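Long-range contacts in AMP-dependent synthetase and ligase (PDB 6QSR), which forms the ApeI-like half of a dehydratase heterocomplex, which probably carries out dehydration in the biosynthesis of aryl polyene pigments: residues M17-L22 and G77-L82; V68-P73 and T109-K114; P34-L39 and P73-N78; K2-H7 and Y21-L26. All coordinates share one frame; numbering follows the deposited sequence.

In the fold
Interactions 1, 2 and 4 lie on one antiparallel sheet, and interaction 3 ties together loops at one end of it. Interactions 1 and 4 are neighbours, with centres about 7 Å apart; they share Y21 and L22. Interactions 1 and 3 share the turn residues G77 and N78, and L80 CD2 packs on L74 CD2 at 3.7 Å. L74 CD2 also meets A110 CB at 3.7 Å, which joins interaction 3 to interaction 2. Interactions 2 and 4 are far apart, with centres about 19 Å from each other and no touch. Interactions 2 and 3 both border the FabA/FabZ-like partner chain; interactions 1 and 4 do not touch it.

Interaction 1 (M17-L22 and G77-L82); sequences MIQLYL and GNTLLL
L20 O takes the shortest bond here, from L80 N at 2.7 Å. The N-H points almost straight at the oxygen (173°), and the donor lies in the carbonyl plane. T79 CA adds a C-H...O contact to the same L20 O at 3.3 Å. The return bond runs from L20 N to L80 O. I18 and L82 form a second two-bond pair. Past the strand ends, L22 N bonds to N78 O and G77 N to L22 O, so the pairing continues into the turn.

The strands are antiparallel, and their side chains alternate between two faces. I18, L20, L80 and L82 share the face toward helix 41-56. Y51 of that helix lies against I18 and L20, and V48 against L82, while L80 meets Y97 of strand 92-99. This is the HotDog arrangement, a curved antiparallel sheet wrapped around one long helix. L22 CD2 reaches L80 CD1 at 4.0 Å, the two side chains crossing at about a right angle.

Q19, Y21, T79 and L81 take the other face. Q19 CG is anti to its backbone N (chi1 -175°) and the chain then runs extended. It lies alongside L81, and Q19 CG is 3.7 Å from L81 CD2. The amide end slants across T79, where Q19 NE2 is 3.5 Å from T79 CG2. T79 OG1 approaches the edge of the Y21 ring in its plane, 3.9 Å from Y21 CD1.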
loop_
_atom_site.group_PDB
_atom_site.type_symbol
_atom_site.label_atom_id
_atom_site.label_comp_id
_atom_site.label_asym_id
_atom_site.label_seq_id
_atom_site.Cartn_x
_atom_site.Cartn_y
_atom_site.Cartn_z
ATOM N N MET A 17 -6.982 -9.624 18.715
ATOM C CA MET A 17 -6.542 -10.730 17.892
ATOM C C MET A 17 -7.718 -11.040 16.984
ATOM O O MET A 17 -8.829 -11.250 17.472
ATOM C CB MET A 17 -6.209 -11.941 18.755
ATOM C CG MET A 17 -4.740 -12.053 19.124
ATOM S SD MET A 17 -4.385 -13.483 20.167
ATOM C CE MET A 17 -4.920 -14.837 19.116
ATOM N N ILE A 18 -7.485 -11.037 15.675
ATOM C CA ILE A 18 -8.551 -11.256 14.695
ATOM C C ILE A 18 -8.095 -12.331 13.718
ATOM O O ILE A 18 -6.979 -12.264 13.195
ATOM C CB ILE A 18 -8.902 -9.960 13.918
ATOM C CG1 ILE A 18 -9.182 -8.780 14.866
ATOM C CG2 ILE A 18 -10.130 -10.162 13.047
ATOM C CD1 ILE A 18 -8.043 -7.794 14.977
ATOM N N GLN A 19 -8.953 -13.325 13.486
ATOM C CA GLN A 19 -8.688 -14.351 12.496
ATOM C C GLN A 19 -9.476 -13.993 11.239
ATOM O O GLN A 19 -10.704 -13.856 11.299
ATOM C CB GLN A 19 -9.080 -15.726 13.019
ATOM C CG GLN A 19 -8.731 -16.870 12.078
ATOM C CD GLN A 19 -8.884 -18.229 12.731
ATOM O OE1 GLN A 19 -9.639 -18.391 13.690
ATOM N NE2 GLN A 19 -8.165 -19.214 12.213
ATOM N N LEU A 20 -8.755 -13.842 10.122
ATOM C CA LEU A 20 -9.312 -13.377 8.853
ATOM C C LEU A 20 -9.061 -14.368 7.741
ATOM O O LEU A 20 -7.999 -14.986 7.680
ATOM C CB LEU A 20 -8.664 -12.058 8.439
ATOM C CG LEU A 20 -8.792 -10.901 9.418
ATOM C CD1 LEU A 20 -8.007 -9.717 8.882
ATOM C CD2 LEU A 20 -10.252 -10.541 9.632
ATOM N N TYR A 21 -10.022 -14.468 6.836
ATOM C CA TYR A 21 -9.920 -15.357 5.685
ATOM C C TYR A 21 -9.965 -14.528 4.398
ATOM O O TYR A 21 -10.821 -13.659 4.243
ATOM C CB TYR A 21 -11.047 -16.384 5.717
ATOM C CG TYR A 21 -11.121 -17.207 4.457
ATOM C CD1 TYR A 21 -10.238 -18.261 4.242
ATOM C CD2 TYR A 21 -12.055 -16.911 3.462
ATOM C CE1 TYR A 21 -10.294 -19.009 3.073
ATOM C CE2 TYR A 21 -12.120 -17.657 2.296
ATOM C CZ TYR A 21 -11.235 -18.701 2.104
ATOM O OH TYR A 21 -11.295 -19.440 0.937
ATOM N N LEU A 22 -9.040 -14.817 3.486
ATOM C CA LEU A 22 -8.949 -14.134 2.201
ATOM C C LEU A 22 -9.708 -14.925 1.136
ATOM O O LEU A 22 -9.264 -15.993 0.718
ATOM C CB LEU A 22 -7.482 -13.971 1.796
ATOM C CG LEU A 22 -6.559 -13.315 2.831
ATOM C CD1 LEU A 22 -5.186 -13.081 2.226
ATOM C CD2 LEU A 22 -7.170 -12.024 3.341
ATOM N N GLY A 77 -7.345 -17.829 -0.170
ATOM C CA GLY A 77 -7.300 -19.106 0.523
ATOM C C GLY A 77 -6.528 -19.070 1.831
ATOM O O GLY A 77 -6.715 -19.956 2.667
ATOM N N ASN A 78 -5.666 -18.062 2.016
ATOM C CA ASN A 78 -4.913 -17.914 3.262
ATOM C C ASN A 78 -5.822 -17.471 4.403
ATOM O O ASN A 78 -6.774 -16.709 4.205
ATOM C CB ASN A 78 -3.774 -16.898 3.132
ATOM C CG ASN A 78 -2.649 -17.352 2.210
ATOM O OD1 ASN A 78 -1.837 -16.531 1.789
ATOM N ND2 ASN A 78 -2.583 -18.645 1.900
ATOM N N THR A 79 -5.515 -17.986 5.589
ATOM C CA THR A 79 -6.107 -17.534 6.833
ATOM C C THR A 79 -5.005 -16.779 7.563
ATOM O O THR A 79 -3.861 -17.246 7.632
ATOM C CB THR A 79 -6.628 -18.715 7.669
ATOM O OG1 THR A 79 -7.667 -19.375 6.941
ATOM C CG2 THR A 79 -7.197 -18.245 9.006
ATOM N N LEU A 80 -5.357 -15.599 8.066
ATOM C CA LEU A 80 -4.435 -14.713 8.755
ATOM C C LEU A 80 -4.839 -14.580 10.211
ATOM O O LEU A 80 -6.032 -14.593 10.533
ATOM C CB LEU A 80 -4.468 -13.318 8.113
ATOM C CG LEU A 80 -4.356 -13.219 6.590
ATOM C CD1 LEU A 80 -4.351 -11.762 6.150
ATOM C CD2 LEU A 80 -3.106 -13.930 6.095
ATOM N N LEU A 81 -3.843 -14.440 11.083
ATOM C CA LEU A 81 -4.063 -14.026 12.458
ATOM C C LEU A 81 -3.448 -12.638 12.602
ATOM O O LEU A 81 -2.237 -12.475 12.444
ATOM C CB LEU A 81 -3.417 -15.009 13.440
ATOM C CG LEU A 81 -3.923 -16.456 13.383
ATOM C CD1 LEU A 81 -3.143 -17.341 14.348
ATOM C CD2 LEU A 81 -5.413 -16.517 13.688
ATOM N N LEU A 82 -4.295 -11.651 12.872
ATOM C CA LEU A 82 -3.882 -10.249 13.023
ATOM C C LEU A 82 -3.867 -9.871 14.493
ATOM O O LEU A 82 -4.901 -9.925 15.140
ATOM C CB LEU A 82 -4.852 -9.338 12.272
ATOM C CG LEU A 82 -4.687 -7.823 12.435
ATOM C CD1 LEU A 82 -3.262 -7.385 12.137
ATOM C CD2 LEU A 82 -5.688 -7.108 11.543
#

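Interaction 2 (V68-P73 and T109-K114)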
loop_
_atom_site.group_PDB
_atom_site.type_symbol
_atom_site.label_atom_id
_atom_site.label_comp_id
_atom_site.label_asym_id
_atom_site.label_seq_id
_atom_site.Cartn_x
_atom_site.Cartn_y
_atom_site.Cartn_z
ATOM N N VAL A 68 7.040 -0.433 8.388
ATOM C CA VAL A 68 6.274 -1.621 8.016
ATOM C C VAL A 68 7.155 -2.552 7.196
ATOM O O VAL A 68 7.953 -2.092 6.390
ATOM C CB VAL A 68 4.968 -1.268 7.261
ATOM C CG1 VAL A 68 5.243 -0.534 5.945
ATOM C CG2 VAL A 68 4.143 -2.525 7.029
ATOM N N LYS A 69 7.009 -3.860 7.423
ATOM C CA LYS A 69 7.746 -4.877 6.689
ATOM C C LYS A 69 6.754 -5.918 6.205
ATOM O O LYS A 69 5.976 -6.454 6.993
ATOM C CB LYS A 69 8.817 -5.542 7.565
ATOM C CG LYS A 69 9.789 -4.562 8.221
ATOM C CD LYS A 69 11.250 -4.895 7.930
ATOM C CE LYS A 69 12.145 -3.664 8.008
ATOM N NZ LYS A 69 12.290 -3.147 9.397
ATOM N N PHE A 70 6.778 -6.178 4.904
ATOM C CA PHE A 70 5.981 -7.225 4.295
ATOM C C PHE A 70 6.967 -8.304 3.897
ATOM O O PHE A 70 7.723 -8.142 2.934
ATOM C CB PHE A 70 5.236 -6.682 3.081
ATOM C CG PHE A 70 4.330 -5.530 3.398
ATOM C CD1 PHE A 70 4.696 -4.221 3.084
ATOM C CD2 PHE A 70 3.116 -5.753 4.034
ATOM C CE1 PHE A 70 3.850 -3.166 3.375
ATOM C CE2 PHE A 70 2.269 -4.701 4.336
ATOM C CZ PHE A 70 2.638 -3.401 4.003
ATOM N N GLN A 71 6.970 -9.398 4.648
ATOM C CA GLN A 71 8.018 -10.413 4.521
ATOM C C GLN A 71 7.565 -11.755 3.940
ATOM O O GLN A 71 8.397 -12.645 3.776
ATOM C CB GLN A 71 8.727 -10.602 5.870
ATOM C CG GLN A 71 7.936 -11.325 6.948
ATOM C CD GLN A 71 8.447 -11.022 8.349
ATOM O OE1 GLN A 71 8.201 -9.944 8.894
ATOM N NE2 GLN A 71 9.158 -11.975 8.941
ATOM N N PHE A 72 6.275 -11.899 3.616
ATOM C CA PHE A 72 5.758 -13.105 2.949
ATOM C C PHE A 72 4.513 -12.751 2.128
ATOM O O PHE A 72 3.639 -12.050 2.641
ATOM C CB PHE A 72 5.411 -14.177 3.993
ATOM C CG PHE A 72 5.286 -15.567 3.426
ATOM C CD1 PHE A 72 4.042 -16.084 3.068
ATOM C CD2 PHE A 72 6.416 -16.365 3.251
ATOM C CE1 PHE A 72 3.928 -17.374 2.547
ATOM C CE2 PHE A 72 6.304 -17.653 2.732
ATOM C CZ PHE A 72 5.058 -18.156 2.377
ATOM N N PRO A 73 4.415 -13.235 0.866
ATOM C CA PRO A 73 3.233 -12.888 0.067
ATOM C C PRO A 73 1.968 -13.606 0.526
ATOM O O PRO A 73 2.025 -14.779 0.927
ATOM C CB PRO A 73 3.601 -13.326 -1.353
ATOM C CG PRO A 73 4.718 -14.302 -1.212
ATOM C CD PRO A 73 5.293 -14.200 0.169
ATOM N N THR A 109 5.278 -15.292 10.049
ATOM C CA THR A 109 4.937 -13.857 10.058
ATOM C C THR A 109 4.928 -13.336 8.624
ATOM O O THR A 109 5.905 -13.495 7.897
ATOM C CB THR A 109 5.903 -13.006 10.905
ATOM O OG1 THR A 109 5.914 -13.486 12.249
ATOM C CG2 THR A 109 5.469 -11.528 10.922
ATOM N N ALA A 110 3.808 -12.745 8.226
ATOM C CA ALA A 110 3.635 -12.214 6.890
ATOM C C ALA A 110 4.029 -10.747 6.878
ATOM O O ALA A 110 4.733 -10.294 5.976
ATOM C CB ALA A 110 2.198 -12.389 6.429
ATOM N N SER A 111 3.571 -9.998 7.874
ATOM C CA SER A 111 3.926 -8.583 7.958
ATOM C C SER A 111 3.886 -8.063 9.385
ATOM O O SER A 111 3.288 -8.663 10.268
ATOM C CB SER A 111 3.006 -7.756 7.059
ATOM O OG SER A 111 1.679 -7.773 7.539
ATOM N N GLN A 112 4.536 -6.929 9.602
ATOM C CA GLN A 112 4.569 -6.319 10.919
ATOM C C GLN A 112 4.862 -4.844 10.773
ATOM O O GLN A 112 5.570 -4.437 9.847
ATOM C CB GLN A 112 5.620 -7.000 11.804
ATOM C CG GLN A 112 7.024 -7.004 11.215
ATOM C CD GLN A 112 7.974 -7.991 11.880
ATOM O OE1 GLN A 112 7.561 -8.893 12.609
ATOM N NE2 GLN A 112 9.260 -7.823 11.615
ATOM N N GLY A 113 4.300 -4.030 11.654
ATOM C CA GLY A 113 4.597 -2.604 11.589
ATOM C C GLY A 113 4.206 -1.767 12.774
ATOM O O GLY A 113 3.606 -2.264 13.732
ATOM N N LYS A 114 4.572 -0.486 12.679
ATOM C CA LYS A 114 4.346 0.522 13.717
ATOM C C LYS A 114 3.737 1.768 13.082
ATOM O O LYS A 114 4.352 2.379 12.195
ATOM C CB LYS A 114 5.669 0.908 14.379
ATOM C CG LYS A 114 6.369 -0.225 15.112
ATOM C CD LYS A 114 7.824 0.099 15.404
ATOM C CE LYS A 114 7.969 1.207 16.432
ATOM N NZ LYS A 114 9.405 1.424 16.771
#
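Q71 and Q112 both hold CG between the backbone N and the carbonyl carbon, with chi1 72° and 56°. Beyond CG both chains are extended, and they slant across each other just past the end of strand 61-70. Q71 OE1 comes 3.6 Å from Q112 CD, with the two amide planes perpendicular. On its way Q71 passes over T109: Q71 CG lies 3.1 Å from T109 O, a close approach, and Q71 OE1 is near the T109 methyl CG2.

F70 and S111 share a face of the sheet. S111 CB packs obliquely against the F70 ring, 3.6 Å from F70 CD2. S111 OG is bonded to Q44 of helix 41-56, which also lies against F70. T109 OG1 is held by R96 and D98.

The backbone pairs K69 with Q112 through two hydrogen bonds. K69 N to Q112 O is 2.9 Å. Next along, A110 O accepts from Q71 N at 2.8 Å and weakly from F72 N at 3.2 Å. One carbonyl thus meets two successive N-H groups where strand 61-70 ends. F72 CB then rests on A110.

A110 and S111 together face Y97 on the neighbouring strand, a classic beta bulge. V68 and K69 pair with an antiparallel strand of the FabA/FabZ-like partner chain, so the sheet runs on across the interface, as in HotDog dimers.

Interaction 3 (P34-L39 and P73-N78); sequences PVQPLL and PLQPGN
P73 CB lies 3.8 Å from L38 CD2, the two side chains running side by side in the same direction. P73 also packs on M107 of the FabA/FabZ-like partner chain.

L74 follows and carries the backbone link. L74 O accepts from L39 N at 2.9 Å, with the donor tilted from the carbonyl plane, and L38 CA makes a C-H...O contact to the same oxygen. A water takes the N-H of L74 and donates to L39 O at 2.8 Å, so it bridges the two segments beside the direct bond. The side chains slant past each other, with L74 CB 4.0 Å from L39 CB. Q44 of helix 41-56 touches both leucines. The contact therefore ties the loop leading into the central helix of the HotDog fold to the connection between strands 61-70 and 79-87.

Q75 turns to Q36. Q75 OE1 accepts from Q36 NE2 at 2.8 Å, but the donor stands 46° out of the carbonyl plane and not on a lone pair. Q36 NE2 also donates to P37 O at 2.9 Å; with both bonds made, the rotation of the Q36 amide is fixed. The bend of the Q36 chain at chi2 (71°) turns its amide toward Q75.

P76 lays its ring across P37 at about a right angle, P76 CD 3.7 Å from P37 CB, and F29 touches both rings. Residues 75 to 78 make a type II turn, with G77 at positive phi. N78 OD1 closes back on Q75 N at 3.0 Å.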
loop_
_atom_site.group_PDB
_atom_site.type_symbol
_atom_site.label_atom_id
_atom_site.label_comp_id
_atom_site.label_asym_id
_atom_site.label_seq_id
_atom_site.Cartn_x
_atom_site.Cartn_y
_atom_site.Cartn_z
ATOM N N PRO A 34 -2.997 -10.204 -12.670
ATOM C CA PRO A 34 -3.465 -11.257 -13.596
ATOM C C PRO A 34 -2.759 -12.621 -13.441
ATOM O O PRO A 34 -3.441 -13.646 -13.362
ATOM C CB PRO A 34 -3.205 -10.650 -14.976
ATOM C CG PRO A 34 -3.296 -9.182 -14.765
ATOM C CD PRO A 34 -2.851 -8.902 -13.351
ATOM N N VAL A 35 -1.425 -12.632 -13.362
ATOM C CA VAL A 35 -0.661 -13.897 -13.209
ATOM C C VAL A 35 -0.681 -14.511 -11.793
ATOM O O VAL A 35 -0.383 -15.696 -11.633
ATOM C CB VAL A 35 0.822 -13.775 -13.668
ATOM C CG1 VAL A 35 0.918 -13.259 -15.099
ATOM C CG2 VAL A 35 1.648 -12.924 -12.710
ATOM N N GLN A 36 -0.984 -13.706 -10.776
ATOM C CA GLN A 36 -1.073 -14.180 -9.390
ATOM C C GLN A 36 -1.870 -13.180 -8.565
ATOM O O GLN A 36 -1.443 -12.018 -8.470
ATOM C CB GLN A 36 0.321 -14.293 -8.761
ATOM C CG GLN A 36 0.324 -14.556 -7.249
ATOM C CD GLN A 36 -0.134 -15.952 -6.878
ATOM O OE1 GLN A 36 0.323 -16.932 -7.459
ATOM N NE2 GLN A 36 -1.019 -16.049 -5.890
ATOM N N PRO A 37 -3.007 -13.597 -7.969
ATOM C CA PRO A 37 -3.608 -12.684 -6.981
ATOM C C PRO A 37 -2.733 -12.562 -5.729
ATOM O O PRO A 37 -2.367 -13.566 -5.129
ATOM C CB PRO A 37 -4.972 -13.319 -6.671
ATOM C CG PRO A 37 -4.875 -14.730 -7.142
ATOM C CD PRO A 37 -3.899 -14.730 -8.281
ATOM N N LEU A 38 -2.369 -11.331 -5.377
ATOM C CA LEU A 38 -1.599 -11.055 -4.166
ATOM C C LEU A 38 -2.291 -9.951 -3.404
ATOM O O LEU A 38 -2.757 -8.987 -4.012
ATOM C CB LEU A 38 -0.187 -10.582 -4.510
ATOM C CG LEU A 38 0.770 -11.602 -5.114
ATOM C CD1 LEU A 38 2.040 -10.894 -5.562
ATOM C CD2 LEU A 38 1.082 -12.706 -4.112
ATOM N N LEU A 39 -2.330 -10.072 -2.081
ATOM C CA LEU A 39 -2.950 -9.050 -1.245
ATOM C C LEU A 39 -2.003 -7.844 -1.162
ATOM O O LEU A 39 -0.860 -8.003 -0.716
ATOM C CB LEU A 39 -3.231 -9.614 0.150
ATOM C CG LEU A 39 -4.059 -8.741 1.099
ATOM C CD1 LEU A 39 -5.494 -8.615 0.618
ATOM C CD2 LEU A 39 -4.021 -9.300 2.510
ATOM N N PRO A 73 4.415 -13.235 0.866
ATOM C CA PRO A 73 3.233 -12.888 0.067
ATOM C C PRO A 73 1.968 -13.606 0.526
ATOM O O PRO A 73 2.025 -14.779 0.927
ATOM C CB PRO A 73 3.601 -13.326 -1.353
ATOM C CG PRO A 73 4.718 -14.302 -1.212
ATOM C CD PRO A 73 5.293 -14.200 0.169
ATOM N N LEU A 74 0.846 -12.894 0.466
ATOM C CA LEU A 74 -0.451 -13.420 0.862
ATOM C C LEU A 74 -1.355 -13.504 -0.355
ATOM O O LEU A 74 -1.348 -12.615 -1.203
ATOM C CB LEU A 74 -1.076 -12.523 1.930
ATOM C CG LEU A 74 -0.266 -12.440 3.234
ATOM C CD1 LEU A 74 -0.888 -11.446 4.194
ATOM C CD2 LEU A 74 -0.161 -13.807 3.893
ATOM N N GLN A 75 -2.124 -14.586 -0.432
ATOM C CA GLN A 75 -2.971 -14.884 -1.590
ATOM C C GLN A 75 -4.325 -15.432 -1.139
ATOM O O GLN A 75 -4.491 -15.782 0.034
ATOM C CB GLN A 75 -2.261 -15.882 -2.518
ATOM C CG GLN A 75 -1.991 -17.253 -1.921
ATOM C CD GLN A 75 -1.415 -18.229 -2.935
ATOM O OE1 GLN A 75 -1.681 -18.137 -4.136
ATOM N NE2 GLN A 75 -0.625 -19.177 -2.450
ATOM N N PRO A 76 -5.302 -15.526 -2.067
ATOM C CA PRO A 76 -6.594 -16.066 -1.658
ATOM C C PRO A 76 -6.495 -17.503 -1.143
ATOM O O PRO A 76 -5.644 -18.270 -1.610
ATOM C CB PRO A 76 -7.430 -16.004 -2.938
ATOM C CG PRO A 76 -6.782 -14.965 -3.773
ATOM C CD PRO A 76 -5.324 -15.049 -3.460
ATOM N N GLY A 77 -7.345 -17.829 -0.170
ATOM C CA GLY A 77 -7.300 -19.106 0.523
ATOM C C GLY A 77 -6.528 -19.070 1.831
ATOM O O GLY A 77 -6.715 -19.956 2.667
ATOM N N ASN A 78 -5.666 -18.062 2.016
ATOM C CA ASN A 78 -4.913 -17.914 3.262
ATOM C C ASN A 78 -5.822 -17.471 4.403
ATOM O O ASN A 78 -6.774 -16.709 4.205
ATOM C CB ASN A 78 -3.774 -16.898 3.132
ATOM C CG ASN A 78 -2.649 -17.352 2.210
ATOM O OD1 ASN A 78 -1.837 -16.531 1.789
ATOM N ND2 ASN A 78 -2.583 -18.645 1.900
HETATM O O HOH W 1 0.834 -10.098 -0.154
#

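Interaction 4 (K2-H7 and Y21-L26); sequences KPIEIH and YLDPTL
I4 and Y21 lie side by side, their side chains pointing the same way. I4 CD1 comes to the edge of the tyrosine ring in its plane, 4.0 Å from Y21 CD2. I4 CD1 is also 4.0 Å from D23 CB, the two side chains crossing at a slant. I6 slants across the base of Y21, with I6 CG1 4.1 Å from Y21 CB.

D23 folds back on its own loop. D23 OD1 takes T25 N and T25 OG1 from opposite faces of the carboxylate plane. T25 OG1 lies 2.6 Å from D23 OD1. The bond from T25 N makes an Asx turn, within the type I turn from D23 to L26.

The backbones of I4 and Y21 form one antiparallel pair. Y21 N to I4 O is sound at 2.9 Å; I4 N to Y21 O is weak at 3.3 Å. A water donates to Y21 O and accepts from D23 N at 2.9 Å. It also accepts weakly from I4 N, which therefore meets both Y21 O and the water, each weakly. L26 CD1 meets K2 O at 3.6 Å.

Within this chain strand 4-9 is an outermost strand of the sheet, beside strand 15-21. P3 and L22 both pack on W47 of helix 41-56, while K2 forms a salt bridge to D46 of that helix.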
loop_
_atom_site.group_PDB
_atom_site.type_symbol
_atom_site.label_atom_id
_atom_site.label_comp_id
_atom_site.label_asym_id
_atom_site.label_seq_id
_atom_site.Cartn_x
_atom_site.Cartn_y
_atom_site.Cartn_z
ATOM N N LYS A 2 -13.510 -5.209 2.989
ATOM C CA LYS A 2 -13.200 -5.947 4.227
ATOM C C LYS A 2 -13.156 -7.462 3.979
ATOM O O LYS A 2 -13.966 -7.975 3.206
ATOM C CB LYS A 2 -14.222 -5.642 5.334
ATOM C CG LYS A 2 -14.343 -4.172 5.721
ATOM C CD LYS A 2 -13.076 -3.609 6.365
ATOM C CE LYS A 2 -12.907 -2.121 6.081
ATOM N NZ LYS A 2 -11.498 -1.669 6.257
ATOM N N PRO A 3 -12.227 -8.187 4.641
ATOM C CA PRO A 3 -12.182 -9.634 4.470
ATOM C C PRO A 3 -13.183 -10.345 5.383
ATOM O O PRO A 3 -13.886 -9.694 6.151
ATOM C CB PRO A 3 -10.748 -9.974 4.863
ATOM C CG PRO A 3 -10.390 -8.947 5.880
ATOM C CD PRO A 3 -11.307 -7.766 5.711
ATOM N N ILE A 4 -13.241 -11.673 5.294
ATOM C CA ILE A 4 -14.178 -12.463 6.091
ATOM C C ILE A 4 -13.600 -12.660 7.491
ATOM O O ILE A 4 -12.500 -13.189 7.647
ATOM C CB ILE A 4 -14.506 -13.820 5.408
ATOM C CG1 ILE A 4 -15.411 -13.575 4.194
ATOM C CG2 ILE A 4 -15.196 -14.782 6.370
ATOM C CD1 ILE A 4 -15.328 -14.649 3.139
ATOM N N GLU A 5 -14.349 -12.234 8.503
ATOM C CA GLU A 5 -13.902 -12.359 9.886
ATOM C C GLU A 5 -14.395 -13.682 10.466
ATOM O O GLU A 5 -15.599 -13.892 10.599
ATOM C CB GLU A 5 -14.405 -11.191 10.734
ATOM C CG GLU A 5 -13.731 -11.127 12.092
ATOM C CD GLU A 5 -14.224 -9.979 12.941
ATOM O OE1 GLU A 5 -14.537 -10.214 14.125
ATOM O OE2 GLU A 5 -14.299 -8.843 12.432
ATOM N N ILE A 6 -13.454 -14.555 10.816
ATOM C CA ILE A 6 -13.759 -15.865 11.392
ATOM C C ILE A 6 -13.968 -15.757 12.904
ATOM O O ILE A 6 -14.890 -16.369 13.438
ATOM C CB ILE A 6 -12.643 -16.898 11.074
ATOM C CG1 ILE A 6 -12.423 -17.024 9.556
ATOM C CG2 ILE A 6 -12.957 -18.266 11.680
ATOM C CD1 ILE A 6 -13.640 -17.448 8.755
ATOM N N HIS A 7 -13.112 -14.985 13.579
ATOM C CA HIS A 7 -13.140 -14.859 15.036
ATOM C C HIS A 7 -12.426 -13.579 15.486
ATOM O O HIS A 7 -11.476 -13.137 14.841
ATOM C CB HIS A 7 -12.462 -16.086 15.665
ATOM C CG HIS A 7 -12.711 -16.242 17.136
ATOM N ND1 HIS A 7 -11.690 -16.388 18.051
ATOM C CD2 HIS A 7 -13.863 -16.286 17.847
ATOM C CE1 HIS A 7 -12.203 -16.514 19.262
ATOM N NE2 HIS A 7 -13.520 -16.454 19.167
ATOM N N TYR A 21 -10.022 -14.468 6.836
ATOM C CA TYR A 21 -9.920 -15.357 5.685
ATOM C C TYR A 21 -9.965 -14.528 4.398
ATOM O O TYR A 21 -10.821 -13.659 4.243
ATOM C CB TYR A 21 -11.047 -16.384 5.717
ATOM C CG TYR A 21 -11.121 -17.207 4.457
ATOM C CD1 TYR A 21 -10.238 -18.261 4.242
ATOM C CD2 TYR A 21 -12.055 -16.911 3.462
ATOM C CE1 TYR A 21 -10.294 -19.009 3.073
ATOM C CE2 TYR A 21 -12.120 -17.657 2.296
ATOM C CZ TYR A 21 -11.235 -18.701 2.104
ATOM O OH TYR A 21 -11.295 -19.440 0.937
ATOM N N LEU A 22 -9.040 -14.817 3.486
ATOM C CA LEU A 22 -8.949 -14.134 2.201
ATOM C C LEU A 22 -9.708 -14.925 1.136
ATOM O O LEU A 22 -9.264 -15.993 0.718
ATOM C CB LEU A 22 -7.482 -13.971 1.796
ATOM C CG LEU A 22 -6.559 -13.315 2.831
ATOM C CD1 LEU A 22 -5.186 -13.081 2.226
ATOM C CD2 LEU A 22 -7.170 -12.024 3.341
ATOM N N ASP A 23 -10.856 -14.397 0.719
ATOM C CA ASP A 23 -11.655 -15.000 -0.341
ATOM C C ASP A 23 -11.143 -14.580 -1.719
ATOM O O ASP A 23 -10.766 -13.419 -1.904
ATOM C CB ASP A 23 -13.120 -14.582 -0.203
ATOM C CG ASP A 23 -14.055 -15.490 -0.982
ATOM O OD1 ASP A 23 -14.432 -15.133 -2.114
ATOM O OD2 ASP A 23 -14.388 -16.577 -0.474
ATOM N N PRO A 24 -11.156 -15.500 -2.707
ATOM C CA PRO A 24 -10.802 -15.131 -4.096
ATOM C C PRO A 24 -11.537 -13.931 -4.701
ATOM O O PRO A 24 -10.985 -13.282 -5.596
ATOM C CB PRO A 24 -11.165 -16.389 -4.889
ATOM C CG PRO A 24 -10.975 -17.500 -3.923
ATOM C CD PRO A 24 -11.298 -16.961 -2.556
ATOM N N THR A 25 -12.763 -13.658 -4.245
ATOM C CA THR A 25 -13.579 -12.573 -4.801
ATOM C C THR A 25 -13.380 -11.227 -4.100
ATOM O O THR A 25 -13.988 -10.234 -4.496
ATOM C CB THR A 25 -15.074 -12.936 -4.779
ATOM O OG1 THR A 25 -15.513 -13.116 -3.426
ATOM C CG2 THR A 25 -15.314 -14.206 -5.574
ATOM N N LEU A 26 -12.543 -11.199 -3.065
ATOM C CA LEU A 26 -12.144 -9.952 -2.405
ATOM C C LEU A 26 -11.581 -8.970 -3.441
ATOM O O LEU A 26 -10.665 -9.310 -4.199
ATOM C CB LEU A 26 -11.105 -10.259 -1.325
ATOM C CG LEU A 26 -10.606 -9.126 -0.427
ATOM C CD1 LEU A 26 -11.735 -8.639 0.470
ATOM C CD2 LEU A 26 -9.427 -9.614 0.403
HETATM O O HOH W 2 -11.819 -12.109 2.298
#